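Local coordinates for leucyl-trna synthetase (Plasmodium knowlesi, PDB 5FOF), which probably hydrolyses mischarged tRNA(Leu), as the editing domain of a cytosolic synthetase that joins leucine to its tRNA at the expense of ATP, at residues 114-117 with 121-124; 129-134 with 154-159; 185-190 with 322-327. All coordinates share one frame; numbering follows the deposited sequence.

Interaction 1. Residues 114-117 with 121-124; sequences LHYG and YVNN
H115 grips the backbone of N123 at two points. Its carbonyl O takes the N123 N-H at 3.1 Å in a nearly straight bond (170° at the hydrogen), the donor lying close to the line of the carbonyl. The imidazole takes the carbonyl of the same residue: ND1 donates to N123 O, also 3.1 Å away, in a more bent bond that leaves the ring plane slightly and meets the acceptor tilted from the carbonyl plane. With CG anti to the backbone N (chi1 177°), the H115 ring swings over to N123 O, while G117 N sits above one of its faces, toward the rim. The two segments face each other within one loop that leaves strand 102-108 and leads into strand 125-126 of the editing domain; after three intervening residues the chain comes back, bringing the CA atoms of Y116 and V122 to 4.9 Å. Neither segment is a regular strand. Apolar contact gathers on V122, which is buried. Its CG2 methyl lies obliquely to the Y116 ring, near CE1 and CZ and close to the hydroxyl OH, with the shortest approach 3.5 Å from CE1. With V122 CG1 anti to the backbone N (chi1 179°), CG2 is left beside that N and toward the Y116 ring, while CG1 lies 4.0 Å from L114 CA. N124 comes in at the far end, its OD1 3.5 Å from H115 CB, and its ND2 is held by the carbonyl of R113. Beyond the contact, the Y121 ring meets Y151 edge-to-face.

Interaction 2. Residues 129-134 with 154-159; sequences DEIIDS and VIPMLS
I131 drops its side chain from helix 128-134 onto P156 and L158, the latter in the short strand 157-158. That strand pairs with strand 125-126 in a small parallel two-stranded sheet of the editing domain, so the contact packs the helix against this small sheet. Between side chains the meeting is apolar. I131 CG1 approaches P156 CG to 3.7 Å, and the CG2 and CD1 methyls come almost as near to the same proline carbon, so three atoms of one isoleucine meet P156 CG. CD1 also reaches L158 CD1 at 3.9 Å, where the two side chains cross at about a right angle. L158 gets there because its CG stands anti to the backbone N (chi1 -176°), carrying the branch to the helix although its CB bond does not point at the helix. Around this buried cluster M126 touches both I131 and P156, while L107 and L169 pack on I131. Further out, backbone bonds of M157 to M126, and of L158 to D167, fix the strand. The helix has its own ties: E130 OE1 accepts from T127 N at its start, and in its last turn E130 O accepts twice, from S134 N at 3.0 Å and from S134 OG at 2.6 Å, the two donors arriving from opposite faces of the carbonyl plane.

Interaction 3. Residues 185-190 with 322-327; sequences YSNLSE and NNEGFL
N187 and E324 meet through their polar ends at the surface of the large mixed sheet, where strands 183-185 and 325-328 both pair antiparallel with strand 33-40. The contact joins the loop after the first to the turn that leads from helix 308-321 into the second. Among the direct polar interactions, N187 ND2 donates to E324 OE2 at 3.0 Å with an angle of 164° at the hydrogen. The bond lies near the amide plane of N187 but reaches OE2 from above the carboxylate, 43° out of its plane, and the amide and carboxylate planes are steeply inclined to each other. The E324 chain bends at chi2 (-57°), which sets its carboxylate against N187 CB and ND2, with N187 CB 3.4 Å from E324 OE1. The other end of the N187 amide, OD1, lies at the edge of the Y185 ring, in its plane. A water bridges the pair as well: it accepts from N187 N at 2.9 Å and donates to E324 OE1 at 2.7 Å. OE1 is also hydrogen-bonded to Y39 OH, so the carboxylate is tied both to the loop and to strand 33-40. Apolar contact is slight, L188 CD2 lying 4.3 Å from E324 CB; L188 packs further on I36 of that strand and on Y318 and I319 of the helix. Local turns flank both partners. N323, with positive phi, ends the helix in a Schellman motif, and the backbone of E324 then bonds to K37. On the loop side S186 makes an ST turn, its OG accepting from L188 N at 3.1 Å.

Overall arrangement
Interactions 1 and 2 are neighbours, their centres 13 Å apart and on the same side of the chain's centre. They are joined where N124 O lies 3.2 Å from M157 N, a probable hydrogen bond, and where M157 CE packs against V122 O and N123 CB: the loop of interaction 1 thus runs directly onto the small parallel sheet of interaction 2. Interaction 3 lies nearer the middle of the domain, its centre 23 Å from that of interaction 2, yet V154 CG1 and F326 CE2 touch at 3.7 Å. Residues 114-117 and 121-124 stay about 9 Å, nearest atoms, from interaction 3. All three follow in series along the chain.

Interaction 1. Residues 114-117 with 121-124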
loop_
_atom_site.group_PDB
_atom_site.type_symbol
_atom_site.label_atom_id
_atom_site.label_comp_id
_atom_site.label_asym_id
_atom_site.label_seq_id
_atom_site.Cartn_x
_atom_site.Cartn_y
_atom_site.Cartn_z
ATOM N N LEU A 114 3.728 11.714 18.757
ATOM C CA LEU A 114 3.653 10.846 19.921
ATOM C C LEU A 114 3.252 11.626 21.179
ATOM O O LEU A 114 3.960 11.596 22.185
ATOM C CB LEU A 114 4.999 10.125 20.105
ATOM C CG LEU A 114 5.505 9.339 18.878
ATOM C CD1 LEU A 114 6.981 8.979 19.023
ATOM C CD2 LEU A 114 4.655 8.093 18.641
ATOM N N HIS A 115 2.110 12.321 21.113
ATOM C CA HIS A 115 1.508 12.958 22.300
ATOM C C HIS A 115 0.881 11.888 23.207
ATOM O O HIS A 115 0.054 11.092 22.764
ATOM C CB HIS A 115 0.461 14.030 21.919
ATOM C CG HIS A 115 -0.233 14.653 23.102
ATOM N ND1 HIS A 115 -1.593 14.546 23.314
ATOM C CD2 HIS A 115 0.253 15.367 24.147
ATOM C CE1 HIS A 115 -1.916 15.176 24.430
ATOM N NE2 HIS A 115 -0.814 15.683 24.954
ATOM N N TYR A 116 1.308 11.882 24.468
ATOM C CA TYR A 116 0.785 10.989 25.493
ATOM C C TYR A 116 -0.140 11.782 26.403
ATOM O O TYR A 116 -1.330 11.486 26.489
ATOM C CB TYR A 116 1.938 10.354 26.291
ATOM C CG TYR A 116 2.704 9.302 25.505
ATOM C CD1 TYR A 116 2.207 7.987 25.391
ATOM C CD2 TYR A 116 3.914 9.614 24.861
ATOM C CE1 TYR A 116 2.888 7.020 24.663
ATOM C CE2 TYR A 116 4.606 8.650 24.135
ATOM C CZ TYR A 116 4.088 7.358 24.034
ATOM O OH TYR A 116 4.766 6.401 23.313
ATOM N N GLY A 117 0.419 12.801 27.060
ATOM C CA GLY A 117 -0.310 13.633 28.016
ATOM C C GLY A 117 -0.884 12.856 29.196
ATOM O O GLY A 117 -0.181 12.077 29.856
ATOM N N TYR A 121 -1.459 5.388 26.456
ATOM C CA TYR A 121 -1.419 5.197 25.000
ATOM C C TYR A 121 -1.261 6.551 24.314
ATOM O O TYR A 121 -1.497 7.602 24.923
ATOM C CB TYR A 121 -2.670 4.454 24.462
ATOM C CG TYR A 121 -4.023 5.030 24.874
ATOM C CD1 TYR A 121 -4.537 6.183 24.265
ATOM C CD2 TYR A 121 -4.801 4.409 25.864
ATOM C CE1 TYR A 121 -5.768 6.711 24.639
ATOM C CE2 TYR A 121 -6.033 4.928 26.241
ATOM C CZ TYR A 121 -6.511 6.079 25.626
ATOM O OH TYR A 121 -7.727 6.602 25.984
ATOM N N VAL A 122 -0.860 6.505 23.045
ATOM C CA VAL A 122 -0.734 7.705 22.215
ATOM C C VAL A 122 -2.146 8.137 21.780
ATOM O O VAL A 122 -2.993 7.306 21.435
ATOM C CB VAL A 122 0.202 7.471 20.996
ATOM C CG1 VAL A 122 0.304 8.718 20.123
ATOM C CG2 VAL A 122 1.594 7.043 21.454
ATOM N N ASN A 123 -2.387 9.443 21.823
ATOM C CA ASN A 123 -3.703 10.007 21.539
ATOM C C ASN A 123 -3.636 11.503 21.205
ATOM O O ASN A 123 -3.422 12.359 22.075
ATOM C CB ASN A 123 -4.644 9.772 22.722
ATOM C CG ASN A 123 -4.109 10.357 24.016
ATOM O OD1 ASN A 123 -2.998 10.026 24.445
ATOM N ND2 ASN A 123 -4.877 11.253 24.629
ATOM N N ASN A 124 -3.817 11.803 19.929
ATOM C CA ASN A 124 -3.820 13.169 19.455
ATOM C C ASN A 124 -5.269 13.623 19.244
ATOM O O ASN A 124 -5.723 13.815 18.112
ATOM C CB ASN A 124 -2.966 13.278 18.199
ATOM C CG ASN A 124 -1.567 12.742 18.414
ATOM O OD1 ASN A 124 -0.627 13.499 18.682
ATOM N ND2 ASN A 124 -1.426 11.425 18.336
#

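Interaction 2. Residues 129-134 with 154-159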
loop_
_atom_site.group_PDB
_atom_site.type_symbol
_atom_site.label_atom_id
_atom_site.label_comp_id
_atom_site.label_asym_id
_atom_site.label_seq_id
_atom_site.Cartn_x
_atom_site.Cartn_y
_atom_site.Cartn_z
ATOM N N ASP A 129 -11.965 21.057 13.251
ATOM C CA ASP A 129 -11.140 22.178 12.745
ATOM C C ASP A 129 -9.651 22.006 13.025
ATOM O O ASP A 129 -8.835 22.202 12.128
ATOM C CB ASP A 129 -11.612 23.533 13.298
ATOM C CG ASP A 129 -12.935 24.003 12.683
ATOM O OD1 ASP A 129 -13.241 23.642 11.519
ATOM O OD2 ASP A 129 -13.667 24.751 13.371
ATOM N N GLU A 130 -9.300 21.636 14.252
ATOM C CA GLU A 130 -7.889 21.384 14.614
ATOM C C GLU A 130 -7.231 20.311 13.739
ATOM O O GLU A 130 -6.069 20.454 13.350
ATOM C CB GLU A 130 -7.766 20.957 16.070
ATOM C CG GLU A 130 -8.037 22.059 17.082
ATOM C CD GLU A 130 -8.214 21.521 18.495
ATOM O OE1 GLU A 130 -8.719 20.387 18.650
ATOM O OE2 GLU A 130 -7.843 22.229 19.458
ATOM N N ILE A 131 -7.980 19.245 13.442
ATOM C CA ILE A 131 -7.531 18.189 12.527
ATOM C C ILE A 131 -7.249 18.768 11.149
ATOM O O ILE A 131 -6.198 18.508 10.574
ATOM C CB ILE A 131 -8.570 17.048 12.390
ATOM C CG1 ILE A 131 -8.679 16.281 13.704
ATOM C CG2 ILE A 131 -8.197 16.085 11.258
ATOM C CD1 ILE A 131 -9.701 15.166 13.692
ATOM N N ILE A 132 -8.197 19.540 10.624
ATOM C CA ILE A 132 -8.051 20.147 9.298
ATOM C C ILE A 132 -6.837 21.085 9.212
ATOM O O ILE A 132 -6.185 21.138 8.164
ATOM C CB ILE A 132 -9.371 20.811 8.821
ATOM C CG1 ILE A 132 -10.387 19.699 8.518
ATOM C CG2 ILE A 132 -9.158 21.673 7.571
ATOM C CD1 ILE A 132 -11.785 20.167 8.174
ATOM N N ASP A 133 -6.513 21.787 10.301
ATOM C CA ASP A 133 -5.279 22.596 10.344
ATOM C C ASP A 133 -4.028 21.719 10.339
ATOM O O ASP A 133 -3.217 21.797 9.420
ATOM C CB ASP A 133 -5.234 23.535 11.569
ATOM C CG ASP A 133 -6.110 24.768 11.410
ATOM O OD1 ASP A 133 -6.497 25.114 10.269
ATOM O OD2 ASP A 133 -6.411 25.401 12.442
ATOM N N SER A 134 -3.897 20.877 11.359
ATOM C CA SER A 134 -2.635 20.180 11.638
ATOM C C SER A 134 -2.263 19.012 10.706
ATOM O O SER A 134 -1.130 18.521 10.776
ATOM C CB SER A 134 -2.622 19.708 13.099
ATOM O OG SER A 134 -3.841 19.076 13.444
ATOM N N VAL A 154 -0.168 8.208 13.813
ATOM C CA VAL A 154 -0.198 8.626 12.392
ATOM C C VAL A 154 -1.428 9.469 12.064
ATOM O O VAL A 154 -1.357 10.317 11.173
ATOM C CB VAL A 154 -0.115 7.436 11.397
ATOM C CG1 VAL A 154 -0.114 7.904 9.937
ATOM C CG2 VAL A 154 1.140 6.624 11.648
ATOM N N ILE A 155 -2.539 9.224 12.760
ATOM C CA ILE A 155 -3.762 10.012 12.610
ATOM C C ILE A 155 -4.285 10.450 13.963
ATOM O O ILE A 155 -4.097 9.742 14.967
ATOM C CB ILE A 155 -4.874 9.241 11.848
ATOM C CG1 ILE A 155 -5.432 8.060 12.656
ATOM C CG2 ILE A 155 -4.350 8.750 10.505
ATOM C CD1 ILE A 155 -6.420 7.188 11.894
ATOM N N PRO A 156 -4.977 11.610 14.003
ATOM C CA PRO A 156 -5.613 12.066 15.242
ATOM C C PRO A 156 -6.924 11.351 15.509
ATOM O O PRO A 156 -7.470 10.694 14.618
ATOM C CB PRO A 156 -5.895 13.538 14.951
ATOM C CG PRO A 156 -6.170 13.575 13.482
ATOM C CD PRO A 156 -5.357 12.466 12.859
ATOM N N MET A 157 -7.431 11.502 16.730
ATOM C CA MET A 157 -8.789 11.069 17.082
ATOM C C MET A 157 -9.687 12.299 17.164
ATOM O O MET A 157 -9.231 13.357 17.593
ATOM C CB MET A 157 -8.779 10.307 18.403
ATOM C CG MET A 157 -7.644 9.303 18.512
ATOM S SD MET A 157 -7.989 7.996 19.701
ATOM C CE MET A 157 -6.306 7.684 20.229
ATOM N N LEU A 158 -10.940 12.158 16.728
ATOM C CA LEU A 158 -11.921 13.266 16.696
ATOM C C LEU A 158 -12.694 13.396 18.010
ATOM O O LEU A 158 -13.092 12.389 18.600
ATOM C CB LEU A 158 -12.919 13.073 15.539
ATOM C CG LEU A 158 -13.983 14.145 15.225
ATOM C CD1 LEU A 158 -13.376 15.501 14.876
ATOM C CD2 LEU A 158 -14.881 13.679 14.075
ATOM N N SER A 159 -12.934 14.638 18.440
ATOM C CA SER A 159 -13.686 14.914 19.671
ATOM C C SER A 159 -14.335 16.303 19.665
ATOM O O SER A 159 -13.840 17.208 19.007
ATOM C CB SER A 159 -12.741 14.789 20.871
ATOM O OG SER A 159 -13.439 14.870 22.096
#

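Interaction 3. Residues 185-190 with 322-327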
loop_
_atom_site.group_PDB
_atom_site.type_symbol
_atom_site.label_atom_id
_atom_site.label_comp_id
_atom_site.label_asym_id
_atom_site.label_seq_id
_atom_site.Cartn_x
_atom_site.Cartn_y
_atom_site.Cartn_z
ATOM N N TYR A 185 2.258 7.520 -7.507
ATOM C CA TYR A 185 3.694 7.281 -7.439
ATOM C C TYR A 185 4.130 7.027 -6.003
ATOM O O TYR A 185 3.396 7.305 -5.069
ATOM C CB TYR A 185 4.454 8.453 -8.078
ATOM C CG TYR A 185 4.348 9.769 -7.351
ATOM C CD1 TYR A 185 3.291 10.655 -7.603
ATOM C CD2 TYR A 185 5.314 10.150 -6.436
ATOM C CE1 TYR A 185 3.204 11.881 -6.946
ATOM C CE2 TYR A 185 5.239 11.363 -5.768
ATOM C CZ TYR A 185 4.188 12.230 -6.028
ATOM O OH TYR A 185 4.123 13.425 -5.348
ATOM N N SER A 186 5.307 6.439 -5.848
ATOM C CA SER A 186 6.010 6.487 -4.580
ATOM C C SER A 186 7.333 7.178 -4.819
ATOM O O SER A 186 7.816 7.224 -5.954
ATOM C CB SER A 186 6.228 5.090 -4.005
ATOM O OG SER A 186 7.443 4.516 -4.434
ATOM N N ASN A 187 7.923 7.692 -3.746
ATOM C CA ASN A 187 9.274 8.251 -3.811
ATOM C C ASN A 187 10.400 7.220 -3.685
ATOM O O ASN A 187 11.556 7.604 -3.578
ATOM C CB ASN A 187 9.442 9.372 -2.779
ATOM C CG ASN A 187 8.688 10.624 -3.161
ATOM O OD1 ASN A 187 8.494 10.923 -4.341
ATOM N ND2 ASN A 187 8.270 11.370 -2.171
ATOM N N LEU A 188 10.078 5.926 -3.711
ATOM C CA LEU A 188 11.090 4.859 -3.715
ATOM C C LEU A 188 11.149 4.099 -5.028
ATOM O O LEU A 188 12.136 3.426 -5.291
ATOM C CB LEU A 188 10.820 3.871 -2.579
ATOM C CG LEU A 188 10.426 4.465 -1.225
ATOM C CD1 LEU A 188 10.035 3.360 -0.262
ATOM C CD2 LEU A 188 11.529 5.320 -0.626
ATOM N N SER A 189 10.107 4.187 -5.845
ATOM C CA SER A 189 10.018 3.401 -7.082
ATOM C C SER A 189 10.921 3.940 -8.162
ATOM O O SER A 189 11.174 5.134 -8.223
ATOM C CB SER A 189 8.580 3.376 -7.618
ATOM O OG SER A 189 7.960 4.620 -7.430
ATOM N N GLU A 190 11.383 3.047 -9.023
ATOM C CA GLU A 190 12.136 3.425 -10.201
ATOM C C GLU A 190 11.284 4.301 -11.127
ATOM O O GLU A 190 11.711 5.397 -11.478
ATOM C CB GLU A 190 12.625 2.180 -10.937
ATOM C CG GLU A 190 13.613 2.454 -12.061
ATOM C CD GLU A 190 13.373 1.594 -13.284
ATOM O OE1 GLU A 190 12.203 1.223 -13.543
ATOM O OE2 GLU A 190 14.357 1.307 -14.002
ATOM N N ASN A 322 13.400 9.576 5.892
ATOM C CA ASN A 322 12.921 10.503 4.852
ATOM C C ASN A 322 11.411 10.773 4.866
ATOM O O ASN A 322 10.909 11.475 3.992
ATOM C CB ASN A 322 13.342 9.996 3.469
ATOM C CG ASN A 322 14.849 9.973 3.297
ATOM O OD1 ASN A 322 15.462 11.014 3.081
ATOM N ND2 ASN A 322 15.449 8.791 3.381
ATOM N N ASN A 323 10.706 10.243 5.864
ATOM C CA ASN A 323 9.264 10.422 6.010
ATOM C C ASN A 323 8.494 9.969 4.773
ATOM O O ASN A 323 7.614 10.660 4.290
ATOM C CB ASN A 323 8.928 11.877 6.363
ATOM C CG ASN A 323 9.693 12.377 7.575
ATOM O OD1 ASN A 323 9.267 12.184 8.725
ATOM N ND2 ASN A 323 10.826 13.024 7.329
ATOM N N GLU A 324 8.869 8.807 4.261
ATOM C CA GLU A 324 8.182 8.168 3.160
ATOM C C GLU A 324 7.347 6.985 3.646
ATOM O O GLU A 324 6.791 6.241 2.846
ATOM C CB GLU A 324 9.217 7.711 2.123
ATOM C CG GLU A 324 9.887 8.865 1.402
ATOM C CD GLU A 324 8.882 9.784 0.717
ATOM O OE1 GLU A 324 7.847 9.286 0.227
ATOM O OE2 GLU A 324 9.114 11.006 0.672
ATOM N N GLY A 325 7.253 6.818 4.961
ATOM C CA GLY A 325 6.490 5.737 5.522
ATOM C C GLY A 325 6.468 5.680 7.035
ATOM O O GLY A 325 6.911 6.608 7.739
ATOM N N PHE A 326 5.943 4.560 7.526
ATOM C CA PHE A 326 5.768 4.327 8.950
ATOM C C PHE A 326 6.021 2.864 9.245
ATOM O O PHE A 326 5.808 2.004 8.384
ATOM C CB PHE A 326 4.331 4.677 9.382
ATOM C CG PHE A 326 3.929 6.074 9.066
ATOM C CD1 PHE A 326 4.394 7.117 9.834
ATOM C CD2 PHE A 326 3.113 6.354 7.985
ATOM C CE1 PHE A 326 4.048 8.435 9.545
ATOM C CE2 PHE A 326 2.752 7.661 7.681
ATOM C CZ PHE A 326 3.226 8.710 8.462
ATOM N N LEU A 327 6.473 2.600 10.464
ATOM C CA LEU A 327 6.448 1.258 11.043
ATOM C C LEU A 327 5.065 1.001 11.625
ATOM O O LEU A 327 4.446 1.896 12.199
ATOM C CB LEU A 327 7.535 1.111 12.111
ATOM C CG LEU A 327 8.958 1.415 11.585
ATOM C CD1 LEU A 327 10.024 1.126 12.642
ATOM C CD2 LEU A 327 9.273 0.656 10.290
HETATM O O HOH W 1 7.109 6.994 -1.081
#